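Local coordinates for lactococcus lactis MG1363 DpsA (Lactococcus lactis, PDB 1ZS3), which probably binds DNA and protects it during oxidative stress as a twelve-subunit Dps assembly of the ferritin superfamily, at residues F39-N42 / I43-T46; R62-A65 / Q66-E70; V86-T89 / T90-L94. All blocks are in the same frame, centred on the assembly; numbering follows the deposited sequence.

How the contacts relate
Contacts 1 and 2 lie on consecutive helices of the bundle, 27-51 and 55-81, with centres about 9 Å apart, and they touch directly: Leu-45 CD1 packs on Ile-64 CG2 at 3.4 Å, and the Asn-42 amide rests on Ala-65 and Val-69. Contact 3 caps the short helix 90-96 in the connection that follows. Its centre is about 14 Å from that of contact 1, and the two meet where the stacked rings of Phe-39 and Phe-93 come together and Ile-40 packs on Phe-93. Contacts 2 and 3 do not touch, their nearest atoms being about 9 Å apart. All three reach the second subunit, contact 2 through Arg-62.

Contact 1 of 3, residues F39-N42 / I43-T46; sequences FIEN and IRLT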
loop_
_atom_site.group_PDB
_atom_site.type_symbol
_atom_site.label_atom_id
_atom_site.label_comp_id
_atom_site.label_asym_id
_atom_site.label_seq_id
_atom_site.Cartn_x
_atom_site.Cartn_y
_atom_site.Cartn_z
ATOM N N PHE A 39 -7.300 3.989 32.423
ATOM C CA PHE A 39 -8.671 3.949 31.958
ATOM C C PHE A 39 -9.452 5.163 32.344
ATOM O O PHE A 39 -10.347 5.571 31.594
ATOM C CB PHE A 39 -9.384 2.693 32.410
ATOM C CG PHE A 39 -10.224 2.115 31.347
ATOM C CD1 PHE A 39 -9.794 1.039 30.605
ATOM C CD2 PHE A 39 -11.411 2.703 31.027
ATOM C CE1 PHE A 39 -10.570 0.527 29.611
ATOM C CE2 PHE A 39 -12.196 2.203 30.012
ATOM C CZ PHE A 39 -11.775 1.108 29.309
ATOM N N ILE A 40 -9.133 5.788 33.478
ATOM C CA ILE A 40 -9.922 6.936 33.882
ATOM C C ILE A 40 -9.453 8.116 33.068
ATOM O O ILE A 40 -10.280 8.900 32.653
ATOM C CB ILE A 40 -9.888 7.146 35.464
ATOM C CG1 ILE A 40 -11.226 6.739 36.060
ATOM C CG2 ILE A 40 -9.628 8.569 35.850
ATOM C CD1 ILE A 40 -11.580 5.312 35.802
ATOM N N GLU A 41 -8.149 8.246 32.838
ATOM C CA GLU A 41 -7.637 9.202 31.853
ATOM C C GLU A 41 -8.304 9.003 30.499
ATOM O O GLU A 41 -8.722 9.955 29.915
ATOM C CB GLU A 41 -6.141 9.061 31.677
ATOM C CG GLU A 41 -5.526 10.353 31.218
ATOM C CD GLU A 41 -5.290 11.330 32.336
ATOM O OE1 GLU A 41 -5.970 12.378 32.350
ATOM O OE2 GLU A 41 -4.427 11.038 33.191
ATOM N N ASN A 42 -8.415 7.784 30.010
ATOM C CA ASN A 42 -9.128 7.509 28.779
ATOM C C ASN A 42 -10.466 8.231 28.686
ATOM O O ASN A 42 -10.813 8.816 27.652
ATOM C CB ASN A 42 -9.314 5.992 28.594
ATOM C CG ASN A 42 -10.099 5.645 27.361
ATOM O OD1 ASN A 42 -11.010 4.836 27.408
ATOM N ND2 ASN A 42 -9.727 6.243 26.249
ATOM N N ILE A 43 -11.222 8.178 29.764
ATOM C CA ILE A 43 -12.564 8.770 29.804
ATOM C C ILE A 43 -12.436 10.285 29.829
ATOM O O ILE A 43 -13.163 11.012 29.167
ATOM C CB ILE A 43 -13.359 8.262 31.036
ATOM C CG1 ILE A 43 -13.197 6.738 31.171
ATOM C CG2 ILE A 43 -14.804 8.744 30.960
ATOM C CD1 ILE A 43 -14.474 5.936 31.114
ATOM N N ARG A 44 -11.476 10.761 30.578
ATOM C CA ARG A 44 -11.222 12.179 30.695
ATOM C C ARG A 44 -10.801 12.783 29.379
ATOM O O ARG A 44 -11.162 13.919 29.082
ATOM C CB ARG A 44 -10.138 12.415 31.768
ATOM C CG ARG A 44 -10.665 12.639 33.193
ATOM C CD ARG A 44 -10.772 14.106 33.549
ATOM N NE ARG A 44 -9.436 14.684 33.751
ATOM C CZ ARG A 44 -9.071 15.920 33.405
ATOM N NH1 ARG A 44 -9.911 16.783 32.820
ATOM N NH2 ARG A 44 -7.823 16.278 33.655
ATOM N N LEU A 45 -10.040 12.017 28.590
ATOM C CA LEU A 45 -9.497 12.429 27.301
ATOM C C LEU A 45 -10.535 12.207 26.273
ATOM O O LEU A 45 -10.593 12.954 25.319
ATOM C CB LEU A 45 -8.251 11.613 26.928
ATOM C CG LEU A 45 -6.988 11.992 27.723
ATOM C CD1 LEU A 45 -5.966 10.907 27.712
ATOM C CD2 LEU A 45 -6.381 13.316 27.203
ATOM N N THR A 46 -11.358 11.163 26.424
ATOM C CA THR A 46 -12.569 11.025 25.651
ATOM C C THR A 46 -13.522 12.207 25.837
ATOM O O THR A 46 -14.095 12.712 24.859
ATOM C CB THR A 46 -13.292 9.762 26.044
ATOM O OG1 THR A 46 -12.500 8.619 25.692
ATOM C CG2 THR A 46 -14.554 9.585 25.237
HETATM O O HOH W 1 -12.006 5.762 24.606
#
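Asn-42 and Thr-46, one turn apart on helix 27-51, are joined twice through a single carbonyl. Asn-42 O accepts from Thr-46 N at 2.7 Å and from Thr-46 OG1 at 2.6 Å, the donors arriving from opposite faces of its plane. The hydroxyl can fold back onto the turn because OG1 stands anti to its own carbonyl carbon (chi1 -65°). All eight residues are buried, and the looser side is marked by one water, which accepts from Asn-42 ND2 at 2.9 Å and donates to Thr-46 OG1 at 3.1 Å, bridging the amide and the hydroxyl. On another flank Leu-45 CD1 lies across the bent chain of Glu-41, 3.6 Å from CG, while Phe-118 backs both residues. The carboxylate of Glu-41 bonds through OE2 to Gln-125, and the guanidinium of Arg-44 bonds to Ser-117 and makes a cation-pi contact with Phe-118. Phe-39 and Ile-43 meet more loosely, CD2 to CG1 at 4.4 Å; across the subunit boundary they pair crosswise, each packing on the other's copy in the second subunit. Such i to i+4 pairing, one face inward and one at a reciprocal subunit interface, suits a bundle helix of the ferritin-like Dps fold.

Contact 2 of 3, residues R62-A65 / Q66-E70; sequences REIA and QREVE
Ile-64 and Glu-68 meet one turn apart on helix 55-81, a long helix of the ferritin-like bundle. Ile-64 CG2 and Glu-68 CG are 4.3 Å apart, and Glu-68 N bonds to Ile-64 O at 3.1 Å. With CG anti to its carbonyl carbon (chi1 -65°), the glutamate starts out over the preceding turn and then bends at chi2. Two such i to i+4 backbone bonds precede this one, Gln-66 N to Arg-62 O at 3.2 Å and Arg-67 N to Glu-63 O at 3.1 Å, and Val-69 N to Ala-65 O follows. Around this ladder, the inward side chains are placed by other helices. Ile-64 is wedged between Leu-45, Phe-122, Tyr-154 and Val-158, and Ala-65 sits against Asn-42. The buried carboxylate of Glu-68 takes a hydrogen bond from Gln-125, the glutamine that also serves Glu-41 of helix 27-51, and so ties neighbouring helices together. Arg-62 leads away from the turn to Gly-49 O and to a salt bridge with Asp-77 of the second subunit. Glu-63 and Gln-66 are exposed. The chain of Arg-67, bent at chi2 and chi3, makes a cation-pi contact with Tyr-154, and its NH2 forms a salt bridge with Glu-70 OE1 at 3.2 Å, weak as a hydrogen bond.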
loop_
_atom_site.group_PDB
_atom_site.type_symbol
_atom_site.label_atom_id
_atom_site.label_comp_id
_atom_site.label_asym_id
_atom_site.label_seq_id
_atom_site.Cartn_x
_atom_site.Cartn_y
_atom_site.Cartn_z
ATOM N N ARG A 62 -7.997 12.772 21.247
ATOM C CA ARG A 62 -8.590 11.463 20.911
ATOM C C ARG A 62 -7.522 10.433 20.592
ATOM O O ARG A 62 -7.750 9.237 20.718
ATOM C CB ARG A 62 -9.485 11.560 19.676
ATOM C CG ARG A 62 -10.824 12.197 19.923
ATOM C CD ARG A 62 -11.850 12.062 18.822
ATOM N NE ARG A 62 -12.817 13.140 18.913
ATOM C CZ ARG A 62 -13.974 13.169 18.311
ATOM N NH1 ARG A 62 -14.361 12.171 17.509
ATOM N NH2 ARG A 62 -14.788 14.194 18.470
ATOM N N GLU A 63 -6.385 10.915 20.121
ATOM C CA GLU A 63 -5.215 10.066 19.840
ATOM C C GLU A 63 -4.621 9.579 21.147
ATOM O O GLU A 63 -4.342 8.397 21.305
ATOM C CB GLU A 63 -4.171 10.781 18.977
ATOM C CG GLU A 63 -3.985 10.154 17.594
ATOM C CD GLU A 63 -2.494 10.174 17.202
ATOM O OE1 GLU A 63 -1.808 9.124 17.454
ATOM O OE2 GLU A 63 -1.998 11.232 16.648
ATOM N N ILE A 64 -4.468 10.493 22.100
ATOM C CA ILE A 64 -3.968 10.152 23.417
ATOM C C ILE A 64 -4.917 9.168 24.143
ATOM O O ILE A 64 -4.439 8.320 24.852
ATOM C CB ILE A 64 -3.690 11.406 24.259
ATOM C CG1 ILE A 64 -2.620 12.273 23.576
ATOM C CG2 ILE A 64 -3.219 11.041 25.678
ATOM C CD1 ILE A 64 -2.593 13.666 24.021
ATOM N N ALA A 65 -6.239 9.296 23.972
ATOM C CA ALA A 65 -7.197 8.327 24.465
ATOM C C ALA A 65 -6.888 6.925 23.893
ATOM O O ALA A 65 -6.781 5.986 24.668
ATOM C CB ALA A 65 -8.588 8.754 24.166
ATOM N N GLN A 66 -6.758 6.799 22.574
ATOM C CA GLN A 66 -6.527 5.498 21.948
ATOM C C GLN A 66 -5.218 4.855 22.380
ATOM O O GLN A 66 -5.118 3.622 22.438
ATOM C CB GLN A 66 -6.599 5.610 20.400
ATOM C CG GLN A 66 -7.347 4.398 19.814
ATOM C CD GLN A 66 -6.580 3.654 18.668
ATOM O OE1 GLN A 66 -6.549 2.399 18.648
ATOM N NE2 GLN A 66 -6.002 4.447 17.733
ATOM N N ARG A 67 -4.231 5.687 22.713
ATOM C CA ARG A 67 -2.958 5.180 23.139
ATOM C C ARG A 67 -3.043 4.654 24.567
ATOM O O ARG A 67 -2.328 3.706 24.925
ATOM C CB ARG A 67 -1.862 6.257 23.051
ATOM C CG ARG A 67 -1.610 6.856 21.659
ATOM C CD ARG A 67 -0.932 5.945 20.635
ATOM N NE ARG A 67 0.512 6.094 20.773
ATOM C CZ ARG A 67 1.349 5.168 21.261
ATOM N NH1 ARG A 67 2.654 5.454 21.360
ATOM N NH2 ARG A 67 0.908 3.964 21.626
ATOM N N GLU A 68 -3.869 5.290 25.391
ATOM C CA GLU A 68 -4.009 4.878 26.793
ATOM C C GLU A 68 -4.723 3.526 26.847
ATOM O O GLU A 68 -4.346 2.681 27.634
ATOM C CB GLU A 68 -4.710 5.963 27.614
ATOM C CG GLU A 68 -3.930 7.293 27.739
ATOM C CD GLU A 68 -2.955 7.393 28.904
ATOM O OE1 GLU A 68 -3.391 7.777 30.004
ATOM O OE2 GLU A 68 -1.741 7.139 28.730
ATOM N N VAL A 69 -5.690 3.284 25.985
ATOM C CA VAL A 69 -6.310 1.975 25.866
ATOM C C VAL A 69 -5.350 0.940 25.277
ATOM O O VAL A 69 -5.453 -0.238 25.580
ATOM C CB VAL A 69 -7.525 2.075 24.956
ATOM C CG1 VAL A 69 -8.121 0.683 24.614
ATOM C CG2 VAL A 69 -8.571 2.984 25.572
ATOM N N GLU A 70 -4.482 1.385 24.390
ATOM C CA GLU A 70 -3.494 0.545 23.766
ATOM C C GLU A 70 -2.505 0.010 24.787
ATOM O O GLU A 70 -2.074 -1.143 24.700
ATOM C CB GLU A 70 -2.742 1.321 22.705
ATOM C CG GLU A 70 -3.042 0.934 21.257
ATOM C CD GLU A 70 -2.375 1.893 20.252
ATOM O OE1 GLU A 70 -1.105 1.937 20.176
ATOM O OE2 GLU A 70 -3.117 2.615 19.552
#

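Contact 3 of 3, residues V86-T89 / T90-L94; sequences VPST and TEEFL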
loop_
_atom_site.group_PDB
_atom_site.type_symbol
_atom_site.label_atom_id
_atom_site.label_comp_id
_atom_site.label_asym_id
_atom_site.label_seq_id
_atom_site.Cartn_x
_atom_site.Cartn_y
_atom_site.Cartn_z
ATOM N N VAL A 86 -5.567 -8.368 36.991
ATOM C CA VAL A 86 -5.698 -7.056 36.400
ATOM C C VAL A 86 -7.068 -6.474 36.726
ATOM O O VAL A 86 -8.082 -7.184 36.662
ATOM C CB VAL A 86 -5.410 -7.189 34.877
ATOM C CG1 VAL A 86 -6.320 -6.336 34.026
ATOM C CG2 VAL A 86 -3.946 -6.859 34.607
ATOM N N PRO A 87 -7.108 -5.202 37.089
ATOM C CA PRO A 87 -8.387 -4.518 37.284
ATOM C C PRO A 87 -9.197 -4.514 36.012
ATOM O O PRO A 87 -8.598 -4.178 34.998
ATOM C CB PRO A 87 -7.980 -3.097 37.639
ATOM C CG PRO A 87 -6.539 -3.183 38.064
ATOM C CD PRO A 87 -5.953 -4.353 37.421
ATOM N N SER A 88 -10.483 -4.868 36.036
ATOM C CA SER A 88 -11.250 -5.007 34.807
ATOM C C SER A 88 -12.713 -4.604 34.929
ATOM O O SER A 88 -13.543 -5.060 34.109
ATOM C CB SER A 88 -11.189 -6.465 34.384
ATOM O OG SER A 88 -11.860 -7.296 35.307
ATOM N N THR A 89 -13.052 -3.766 35.915
ATOM C CA THR A 89 -14.418 -3.144 35.992
ATOM C C THR A 89 -14.308 -1.714 36.535
ATOM O O THR A 89 -13.346 -1.365 37.196
ATOM C CB THR A 89 -15.269 -3.900 36.993
ATOM O OG1 THR A 89 -14.682 -3.813 38.312
ATOM C CG2 THR A 89 -15.370 -5.378 36.678
ATOM N N THR A 90 -15.351 -0.937 36.317
ATOM C CA THR A 90 -15.465 0.477 36.758
ATOM C C THR A 90 -15.243 0.615 38.241
ATOM O O THR A 90 -14.539 1.511 38.721
ATOM C CB THR A 90 -16.906 1.012 36.483
ATOM O OG1 THR A 90 -17.363 0.540 35.213
ATOM C CG2 THR A 90 -16.895 2.509 36.309
ATOM N N GLU A 91 -15.912 -0.288 38.945
ATOM C CA GLU A 91 -15.683 -0.484 40.365
ATOM C C GLU A 91 -14.223 -0.502 40.790
ATOM O O GLU A 91 -13.777 0.341 41.564
ATOM C CB GLU A 91 -16.324 -1.797 40.779
ATOM C CG GLU A 91 -17.826 -1.736 41.073
ATOM C CD GLU A 91 -18.196 -2.712 42.194
ATOM O OE1 GLU A 91 -18.026 -3.956 41.974
ATOM O OE2 GLU A 91 -18.608 -2.226 43.292
ATOM N N GLU A 92 -13.464 -1.472 40.291
ATOM C CA GLU A 92 -12.040 -1.553 40.627
ATOM C C GLU A 92 -11.249 -0.362 40.072
ATOM O O GLU A 92 -10.255 0.024 40.676
ATOM C CB GLU A 92 -11.372 -2.860 40.201
ATOM C CG GLU A 92 -12.283 -3.996 39.776
ATOM C CD GLU A 92 -11.612 -5.346 39.861
ATOM O OE1 GLU A 92 -11.965 -6.199 39.022
ATOM O OE2 GLU A 92 -10.711 -5.540 40.717
ATOM N N PHE A 93 -11.686 0.234 38.952
ATOM C CA PHE A 93 -10.990 1.387 38.435
ATOM C C PHE A 93 -11.101 2.523 39.435
ATOM O O PHE A 93 -10.106 3.162 39.752
ATOM C CB PHE A 93 -11.476 1.809 37.034
ATOM C CG PHE A 93 -11.214 0.792 35.927
ATOM C CD1 PHE A 93 -10.054 0.038 35.892
ATOM C CD2 PHE A 93 -12.136 0.620 34.904
ATOM C CE1 PHE A 93 -9.830 -0.869 34.896
ATOM C CE2 PHE A 93 -11.909 -0.288 33.882
ATOM C CZ PHE A 93 -10.759 -1.037 33.893
ATOM N N LEU A 94 -12.296 2.759 39.975
ATOM C CA LEU A 94 -12.501 3.836 40.938
ATOM C C LEU A 94 -11.796 3.581 42.262
ATOM O O LEU A 94 -11.226 4.526 42.814
ATOM C CB LEU A 94 -13.979 4.087 41.109
ATOM C CG LEU A 94 -14.565 4.721 39.822
ATOM C CD1 LEU A 94 -16.116 4.597 39.764
ATOM C CD2 LEU A 94 -14.102 6.181 39.745
#
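Thr-89 is extended (phi -144°, psi 162°) and passes straight into helix 90-96, whose first turn closes as Phe-93 N bonds to Thr-89 O at 2.9 Å. Thr-89 is the N-cap: its OG1 accepts from Glu-92 N at 3.3 Å in a nearly straight bond, although the place of this oxygen is less sure. The hydroxyl can reach that amide because OG1 stands between its own backbone N and carbonyl carbon (chi1 62°). The ring of Phe-93 folds back over the capping residue, with Thr-89 O 3.2 Å above one face and offset toward the rim. Pro-87 packs on the same ring, its CB 4.0 Å from Phe-93 CE1. Glu-92 runs extended beyond CG, and its OE1 comes to 3.9 Å from Ser-88 OG, but the stronger partners of both belong to the second subunit: Lys-107 makes a salt bridge with Glu-92, and Gln-47 bonds to Ser-88. Replacing Phe-93 by an alanine here would probably leave Pro-87 and the stacked ring of Phe-39 without their aromatic partner, opening a gap beside the cap. In the fold, the loop from helix 55-81 is bedded by Val-86 against Ser-76, Leu-79 and Leu-80, while Phe-93 presses helix 90-96 onto Ser-36, Phe-39 and Ile-40 of helix 27-51. The helix start also faces the second subunit, where Glu-102 accepts from Thr-90 N.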